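Local coordinates for dihydrofolate reductase (Schistosoma mansoni, PDB 3VCO), which catalyses the NADPH-dependent reduction of 7,8-dihydrofolate to tetrahydrofolate, which supplies one-carbon metabolism for thymidylate, purine and glycine synthesis, at residues A[22-27]-A[147-152]; A[67-72]-A[89-94]; A[58-63]-A[124-129]. All blocks are in the same frame, centred on the assembly; numbering follows the deposited sequence. Where two conformers were deposited one is given.

Overall arrangement
The first strand of the modelled chain, 23-29, meets its partner in contact 1, strand 148-156, only after some 120 residues; contact 1 thus closes the widest loop. Nested within it is contact 3, in which the turn after helix 46-57 meets the start of strand 125-130. Contact 2 is nested in turn inside contact 3, pairing strands 64-70 and 88-92 around helix 71-76. None of the loops cross. All three contacts reach one sheet, in which strand 125-130 lies between strands 23-29 and 64-70: Asn24 N bonds to Val128 O, and Val68 N to Phe129 O, linking the contacts across the sheet.

Contact 1. Residues A[22-27]-A[147-152]; sequences RLNVVV and PVRIYC
The guanidinium groups of Arg22 and Arg149 lie flat on one another, their centres 3.6 Å apart and their planes only 17° from parallel. Both chains leave the backbone with CG anti to N and bend at chi3 in opposite senses. Two like charges at this distance probably need compensation: Arg149 NE forms a salt bridge with Asp199, and Glu127 lies at the range of a long, weak ion pair with Arg22. Asparagine suits position 24 because its amide can accept through OD1 and donate through ND2. Asn24 OD1 takes a bond from Arg22 NE (3.1 Å), which comes in tilted from the amide plane, and also rests 3.5 Å from Arg149 CB, while ND2 is held by Glu127 OE1 and Val128 O. The same OD1 meets the edge of the Tyr151 ring at CE2 (3.6 Å), with amide and ring planes 58° apart; Tyr151 OH receives a weak bond from Arg149 NH1.

The face bearing Leu23, Val25, Val27, Val148, Ile150 and Cys152 is apolar, mostly valine and isoleucine, whose beta-branching suits extended strands. Val25 and Val148 cross, CG2 to CG1 at 3.8 Å, and Val27 CG1, held between its backbone N and carbonyl carbon (chi1 61°), lies alongside Ile150 CG2 at 4.0 Å. Five backbone bonds join the parallel strands, among them Val25 N to Arg149 O (2.8 Å) and Tyr151 N to Val25 O.

These are neighbouring strands of the central dihydrofolate reductase sheet. Helix 134-142 covers Leu23, Val25 and Val27 through Ala140 and Tyr137, whereas helix 46-57 packs Phe52 on Val26 and Phe51 and Val55 on Tyr151; strands 125-130 and 191-200 lie on either side of the pair.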
# COMPACT_ATOMS: atom_id res chain seq x y z
N ARG A 22 -3.31 -11.51 6.61
CA ARG A 22 -2.01 -11.18 6.09
C ARG A 22 -2.02 -9.65 5.99
O ARG A 22 -3.02 -9.06 5.59
CB ARG A 22 -1.87 -11.77 4.69
CG ARG A 22 -0.46 -11.72 4.13
CD ARG A 22 -0.39 -12.59 2.95
NE ARG A 22 -1.06 -12.00 1.82
CZ ARG A 22 -1.45 -12.68 0.75
NH1 ARG A 22 -1.24 -14.00 0.65
NH2 ARG A 22 -2.05 -12.03 -0.25
N LEU A 23 -0.94 -8.99 6.34
CA LEU A 23 -0.93 -7.56 6.12
C LEU A 23 -0.22 -7.38 4.83
O LEU A 23 0.90 -7.87 4.68
CB LEU A 23 -0.20 -6.82 7.24
CG LEU A 23 -0.80 -6.73 8.60
CD1 LEU A 23 0.14 -5.90 9.47
CD2 LEU A 23 -2.20 -6.09 8.50
N ASN A 24 -0.85 -6.70 3.89
CA ASN A 24 -0.24 -6.48 2.59
C ASN A 24 0.31 -5.06 2.60
O ASN A 24 -0.35 -4.16 3.05
CB ASN A 24 -1.24 -6.68 1.48
CG ASN A 24 -1.78 -8.13 1.44
OD1 ASN A 24 -1.10 -9.04 1.01
ND2 ASN A 24 -3.00 -8.31 1.90
N VAL A 25 1.58 -4.93 2.24
CA VAL A 25 2.21 -3.65 2.18
C VAL A 25 2.39 -3.33 0.70
O VAL A 25 2.90 -4.17 -0.05
CB VAL A 25 3.56 -3.73 2.88
CG1 VAL A 25 4.35 -2.51 2.58
CG2 VAL A 25 3.33 -3.88 4.37
N VAL A 26 1.98 -2.14 0.29
CA VAL A 26 2.22 -1.73 -1.11
C VAL A 26 3.12 -0.48 -1.08
O VAL A 26 2.80 0.49 -0.42
CB VAL A 26 0.89 -1.36 -1.81
CG1 VAL A 26 1.13 -1.04 -3.33
CG2 VAL A 26 -0.09 -2.51 -1.66
N VAL A 27 4.23 -0.53 -1.81
CA VAL A 27 5.21 0.54 -1.75
C VAL A 27 6.03 0.56 -3.05
O VAL A 27 6.21 -0.49 -3.71
CB VAL A 27 6.14 0.27 -0.55
CG1 VAL A 27 6.87 -1.06 -0.73
CG2 VAL A 27 7.12 1.43 -0.30
N PRO A 147 1.54 -12.45 9.31
CA PRO A 147 2.49 -12.51 8.19
C PRO A 147 2.35 -11.29 7.27
O PRO A 147 1.28 -10.73 7.19
CB PRO A 147 2.06 -13.78 7.44
CG PRO A 147 0.60 -13.89 7.70
CD PRO A 147 0.42 -13.40 9.15
N VAL A 148 3.42 -10.89 6.59
CA VAL A 148 3.34 -9.69 5.79
C VAL A 148 3.73 -10.04 4.37
O VAL A 148 4.60 -10.87 4.17
CB VAL A 148 4.35 -8.66 6.31
CG1 VAL A 148 4.34 -7.37 5.41
CG2 VAL A 148 4.10 -8.35 7.81
N ARG A 149 3.07 -9.42 3.41
CA ARG A 149 3.41 -9.61 2.00
C ARG A 149 3.70 -8.21 1.50
O ARG A 149 3.01 -7.28 1.87
CB ARG A 149 2.23 -10.19 1.19
CG ARG A 149 2.51 -10.10 -0.34
CD ARG A 149 1.53 -10.88 -1.14
NE ARG A 149 1.78 -12.30 -0.95
CZ ARG A 149 1.21 -13.25 -1.67
NH1 ARG A 149 0.35 -12.93 -2.65
NH2 ARG A 149 1.50 -14.49 -1.40
N ILE A 150 4.75 -8.04 0.70
CA ILE A 150 5.04 -6.73 0.15
C ILE A 150 4.88 -6.76 -1.37
O ILE A 150 5.54 -7.53 -2.04
CB ILE A 150 6.53 -6.35 0.40
CG1 ILE A 150 6.83 -6.28 1.91
CG2 ILE A 150 6.87 -5.03 -0.29
CD1 ILE A 150 8.38 -6.24 2.23
N TYR A 151 4.05 -5.89 -1.89
CA TYR A 151 3.92 -5.65 -3.32
C TYR A 151 4.79 -4.45 -3.58
O TYR A 151 4.52 -3.34 -3.12
CB TYR A 151 2.46 -5.28 -3.62
CG TYR A 151 1.53 -6.46 -3.50
CD1 TYR A 151 1.23 -7.24 -4.63
CD2 TYR A 151 1.01 -6.86 -2.25
CE1 TYR A 151 0.37 -8.33 -4.54
CE2 TYR A 151 0.15 -7.97 -2.15
CZ TYR A 151 -0.16 -8.69 -3.31
OH TYR A 151 -0.99 -9.78 -3.22
N CYS A 152 5.85 -4.66 -4.33
CA CYS A 152 6.88 -3.67 -4.43
C CYS A 152 7.05 -3.24 -5.90
O CYS A 152 7.17 -4.08 -6.80
CB CYS A 152 8.20 -4.28 -3.90
SG CYS A 152 9.56 -3.10 -3.86

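Contact 2. Residues A[67-72]-A[89-94]; sequences VVMGRV and NIVVSS. With SO4 (sulfate ion), chain C; SO4 (sulfate ion), chain B.
Strands 67-70 and 89-92 run parallel at 27°, their axes 4.6 Å apart, joined by Ile90 N to Val67 O, Met69 N to Ile90 O and Val92 N to Met69 O. With helix 71-76 between them they form a beta-alpha-beta unit, just past whose strands lie residues that probably bind NADP(+).

On one face Val68 and Val92 cross, CG1 to CG2 at 3.6 Å. Both are valines, compact and branched at CB; Val68 and Ile90 pack on helix 109-116, Val92 on Val106 of strand 104-106. On the other face Met69 sets CG between its backbone N and carbonyl carbon (chi1 71°), where it meets Val91 CG2 at 4.1 Å; Trp74 of the connecting helix covers both residues. Asn89 lies alongside Val67, its OD1 bonded to Leu84 N.

Gly70 occupies the N-cap position, right before helix 71-76, and as a glycine lets an anion come close to the backbone: O2 of a sulfate, probably from the crystallisation liquor, lies 3.2 Å from Gly70 CA. Arg71 extends past Ser93, its NE paired with Glu75. A second sulfate takes bonds from Ser93 OG and from both N and OG of Ser94, as a cofactor phosphate might. The first is bonded by the backbone N-H groups of Val72 and Thr73, Val72 N meeting its O3 at 2.9 Å.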
# COMPACT_ATOMS: atom_id res chain seq x y z
N VAL A 67 -7.80 -0.29 2.07
CA VAL A 67 -6.50 0.36 1.90
C VAL A 67 -6.35 1.32 3.08
O VAL A 67 -7.22 2.15 3.33
CB VAL A 67 -6.37 1.14 0.60
CG1 VAL A 67 -6.28 0.15 -0.60
CG2 VAL A 67 -7.58 2.11 0.41
N VAL A 68 -5.27 1.12 3.83
CA VAL A 68 -5.02 1.84 5.04
C VAL A 68 -3.79 2.71 4.79
O VAL A 68 -2.82 2.23 4.21
CB VAL A 68 -4.81 0.87 6.23
CG1 VAL A 68 -4.65 1.67 7.54
CG2 VAL A 68 -5.99 -0.17 6.35
N MET A 69 -3.85 3.97 5.20
CA MET A 69 -2.77 4.90 4.88
C MET A 69 -2.74 6.03 5.91
O MET A 69 -3.75 6.29 6.56
CB MET A 69 -3.02 5.50 3.49
CG MET A 69 -4.20 6.47 3.49
SD MET A 69 -4.81 6.88 1.85
CE MET A 69 -6.14 5.69 1.86
N GLY A 70 -1.58 6.72 6.03
CA GLY A 70 -1.47 7.94 6.83
C GLY A 70 -2.10 9.12 6.10
O GLY A 70 -2.44 9.03 4.91
N ARG A 71 -2.21 10.25 6.80
CA ARG A 71 -2.77 11.48 6.23
C ARG A 71 -1.99 12.06 5.07
O ARG A 71 -2.57 12.54 4.07
CB ARG A 71 -2.95 12.55 7.32
CG ARG A 71 -3.46 13.89 6.76
CD ARG A 71 -3.99 14.88 7.81
NE ARG A 71 -4.63 16.01 7.12
CZ ARG A 71 -5.25 17.03 7.72
NH1 ARG A 71 -5.29 17.09 9.04
NH2 ARG A 71 -5.80 18.00 6.99
N VAL A 72 -0.67 12.04 5.17
CA VAL A 72 0.12 12.65 4.11
C VAL A 72 -0.01 11.81 2.85
O VAL A 72 -0.08 12.35 1.75
CB VAL A 72 1.61 12.88 4.47
CG1 VAL A 72 2.36 13.45 3.26
CG2 VAL A 72 1.74 13.84 5.67
N ASN A 89 -11.63 2.79 2.38
CA ASN A 89 -10.54 3.72 2.65
C ASN A 89 -10.44 4.05 4.13
O ASN A 89 -11.42 4.50 4.75
CB ASN A 89 -10.76 5.06 1.92
CG ASN A 89 -10.65 4.95 0.41
OD1 ASN A 89 -10.00 5.78 -0.22
ND2 ASN A 89 -11.26 3.92 -0.17
N ILE A 90 -9.25 3.89 4.71
CA ILE A 90 -9.08 4.20 6.12
C ILE A 90 -7.80 5.03 6.27
O ILE A 90 -6.75 4.62 5.81
CB ILE A 90 -8.90 2.92 6.98
CG1 ILE A 90 -10.13 2.03 6.87
CG2 ILE A 90 -8.70 3.28 8.48
CD1 ILE A 90 -9.98 0.74 7.61
N VAL A 91 -7.94 6.21 6.85
CA VAL A 91 -6.76 7.04 7.07
C VAL A 91 -6.42 7.00 8.56
O VAL A 91 -7.30 7.17 9.39
CB VAL A 91 -7.03 8.50 6.61
CG1 VAL A 91 -5.81 9.38 6.88
CG2 VAL A 91 -7.39 8.54 5.10
N VAL A 92 -5.14 6.78 8.89
CA VAL A 92 -4.72 6.73 10.27
C VAL A 92 -4.13 8.09 10.59
O VAL A 92 -3.03 8.40 10.15
CB VAL A 92 -3.67 5.65 10.49
CG1 VAL A 92 -3.09 5.69 11.95
CG2 VAL A 92 -4.27 4.26 10.08
N SER A 93 -4.89 8.91 11.31
CA SER A 93 -4.50 10.28 11.60
C SER A 93 -5.23 10.76 12.86
O SER A 93 -6.34 10.34 13.13
CB SER A 93 -4.87 11.17 10.40
OG SER A 93 -4.71 12.57 10.68
N SER A 94 -4.62 11.66 13.62
CA SER A 94 -5.33 12.33 14.72
C SER A 94 -5.72 13.75 14.30
O SER A 94 -6.52 14.41 14.97
CB SER A 94 -4.49 12.39 15.99
OG SER A 94 -3.20 11.81 15.82
S SO4 C . 1.67 9.49 6.28
O1 SO4 C . 1.95 8.39 7.23
O2 SO4 C . 0.94 9.05 5.10
O3 SO4 C . 0.90 10.48 7.03
O4 SO4 C . 2.94 10.07 5.80
S SO4 B . -1.09 12.83 12.05
O1 SO4 B . -1.77 11.95 13.00
O2 SO4 B . 0.25 12.30 11.82
O3 SO4 B . -1.88 12.97 10.82
O4 SO4 B . -0.98 14.18 12.60
O HOH W 1 -1.36 10.18 9.62

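Contact 3. Residues A[58-63]-A[124-129]; sequences KAHPGL and IVDEVF
Ile124 turns its side chain away from the 58-63 loop, but its carbonyl O faces Leu63, whose CB comes to 3.2 Å and whose CD2 lies at 3.6 Å. Leucine is suited to this partly exposed margin, its flexible branched end spreading along the strand's edge: CD1 reaches on toward Val125 O. Asp126 follows and carries the contact. With CG anti to the backbone N (chi1 -173°), its carboxylate reaches the loop, where OD2 accepts a nearly straight bond from His60 N (2.8 Å, 169° at the hydrogen), met almost along the C-O axis. The same oxygen sits at the edge of the His60 ring, 3.5 Å from CD2, with ring and carboxylate planes 49° apart. Asp126 CB meanwhile touches Leu63 CB at 3.9 Å and Ala59 CB at 4.0 Å; the small methyl of Ala59 probably allows the carboxylate to approach this backbone. Glu127 N bonds to Asn65 OD1, and Phe129 goes into the core against helix 46-57.

The loop contains a type II beta turn, His60 to Leu63, closed by Leu63 N to His60 O, with glycine fitting the positive phi of its third position. It is a surface connection between helix 46-57 and strand 64-70, held by an aspartate from the neighbouring strand of the dihydrofolate reductase sheet.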
# COMPACT_ATOMS: atom_id res chain seq x y z
N LYS A 58 -8.76 -5.90 -6.53
CA LYS A 58 -9.19 -7.29 -6.74
C LYS A 58 -9.56 -8.01 -5.44
O LYS A 58 -8.73 -8.17 -4.55
CB LYS A 58 -8.12 -8.10 -7.45
CG LYS A 58 -8.63 -9.50 -7.83
CD LYS A 58 -9.91 -9.39 -8.67
CE LYS A 58 -10.54 -10.76 -8.99
NZ LYS A 58 -9.63 -11.67 -9.75
N ALA A 59 -10.80 -8.47 -5.35
CA ALA A 59 -11.23 -9.13 -4.13
C ALA A 59 -12.18 -10.25 -4.52
O ALA A 59 -12.73 -10.26 -5.63
CB ALA A 59 -11.90 -8.15 -3.23
N HIS A 60 -12.35 -11.21 -3.63
CA HIS A 60 -13.37 -12.23 -3.86
C HIS A 60 -14.76 -11.58 -4.01
O HIS A 60 -15.03 -10.53 -3.43
CB HIS A 60 -13.28 -13.32 -2.80
CG HIS A 60 -12.13 -14.26 -3.04
ND1 HIS A 60 -12.21 -15.33 -3.90
CD2 HIS A 60 -10.86 -14.26 -2.56
CE1 HIS A 60 -11.05 -15.96 -3.93
NE2 HIS A 60 -10.22 -15.34 -3.12
N PRO A 61 -15.62 -12.16 -4.84
CA PRO A 61 -16.89 -11.49 -5.16
C PRO A 61 -17.74 -11.13 -3.92
O PRO A 61 -17.76 -11.89 -2.95
CB PRO A 61 -17.62 -12.51 -6.04
CG PRO A 61 -16.52 -13.37 -6.60
CD PRO A 61 -15.49 -13.46 -5.53
N GLY A 62 -18.42 -9.99 -3.98
CA GLY A 62 -19.19 -9.52 -2.84
C GLY A 62 -18.39 -8.66 -1.86
O GLY A 62 -18.97 -7.85 -1.12
N LEU A 63 -17.07 -8.83 -1.85
CA LEU A 63 -16.22 -8.23 -0.82
C LEU A 63 -15.36 -7.08 -1.33
O LEU A 63 -15.19 -6.91 -2.54
CB LEU A 63 -15.32 -9.30 -0.20
CG LEU A 63 -16.04 -10.56 0.26
CD1 LEU A 63 -15.07 -11.51 0.97
CD2 LEU A 63 -17.25 -10.25 1.14
N ILE A 124 -17.63 -7.42 5.13
CA ILE A 124 -17.31 -6.80 3.85
C ILE A 124 -15.85 -7.00 3.41
O ILE A 124 -15.56 -7.22 2.23
CB ILE A 124 -17.57 -5.30 3.91
CG1 ILE A 124 -18.93 -5.06 4.56
CG2 ILE A 124 -17.49 -4.69 2.50
CD1 ILE A 124 -19.33 -3.61 4.62
N VAL A 125 -14.93 -6.89 4.36
CA VAL A 125 -13.49 -6.83 4.07
C VAL A 125 -12.95 -8.15 3.51
O VAL A 125 -13.36 -9.23 3.92
CB VAL A 125 -12.71 -6.45 5.35
CG1 VAL A 125 -12.93 -7.50 6.42
CG2 VAL A 125 -11.19 -6.30 5.06
N ASP A 126 -12.09 -8.05 2.51
CA ASP A 126 -11.39 -9.22 2.04
C ASP A 126 -9.96 -9.05 2.54
O ASP A 126 -9.67 -9.45 3.67
CB ASP A 126 -11.47 -9.39 0.52
CG ASP A 126 -10.86 -10.72 0.05
OD1 ASP A 126 -10.31 -11.47 0.90
OD2 ASP A 126 -10.95 -11.03 -1.16
N GLU A 127 -9.08 -8.42 1.76
CA GLU A 127 -7.69 -8.25 2.19
C GLU A 127 -7.42 -6.80 2.66
O GLU A 127 -8.19 -5.87 2.35
CB GLU A 127 -6.69 -8.68 1.09
CG GLU A 127 -6.82 -10.19 0.60
CD GLU A 127 -5.70 -11.11 1.12
OE1 GLU A 127 -4.70 -10.57 1.60
OE2 GLU A 127 -5.83 -12.37 1.05
N VAL A 128 -6.34 -6.62 3.40
CA VAL A 128 -5.96 -5.34 3.96
C VAL A 128 -4.63 -4.94 3.34
O VAL A 128 -3.67 -5.73 3.36
CB VAL A 128 -5.83 -5.44 5.49
CG1 VAL A 128 -5.34 -4.13 6.09
CG2 VAL A 128 -7.18 -5.83 6.09
N PHE A 129 -4.58 -3.75 2.74
CA PHE A 129 -3.33 -3.22 2.17
C PHE A 129 -2.95 -1.96 2.96
O PHE A 129 -3.80 -1.11 3.17
CB PHE A 129 -3.51 -2.91 0.68
CG PHE A 129 -3.84 -4.15 -0.15
CD1 PHE A 129 -2.84 -4.84 -0.82
CD2 PHE A 129 -5.13 -4.69 -0.15
CE1 PHE A 129 -3.12 -5.99 -1.51
CE2 PHE A 129 -5.43 -5.85 -0.84
CZ PHE A 129 -4.42 -6.53 -1.52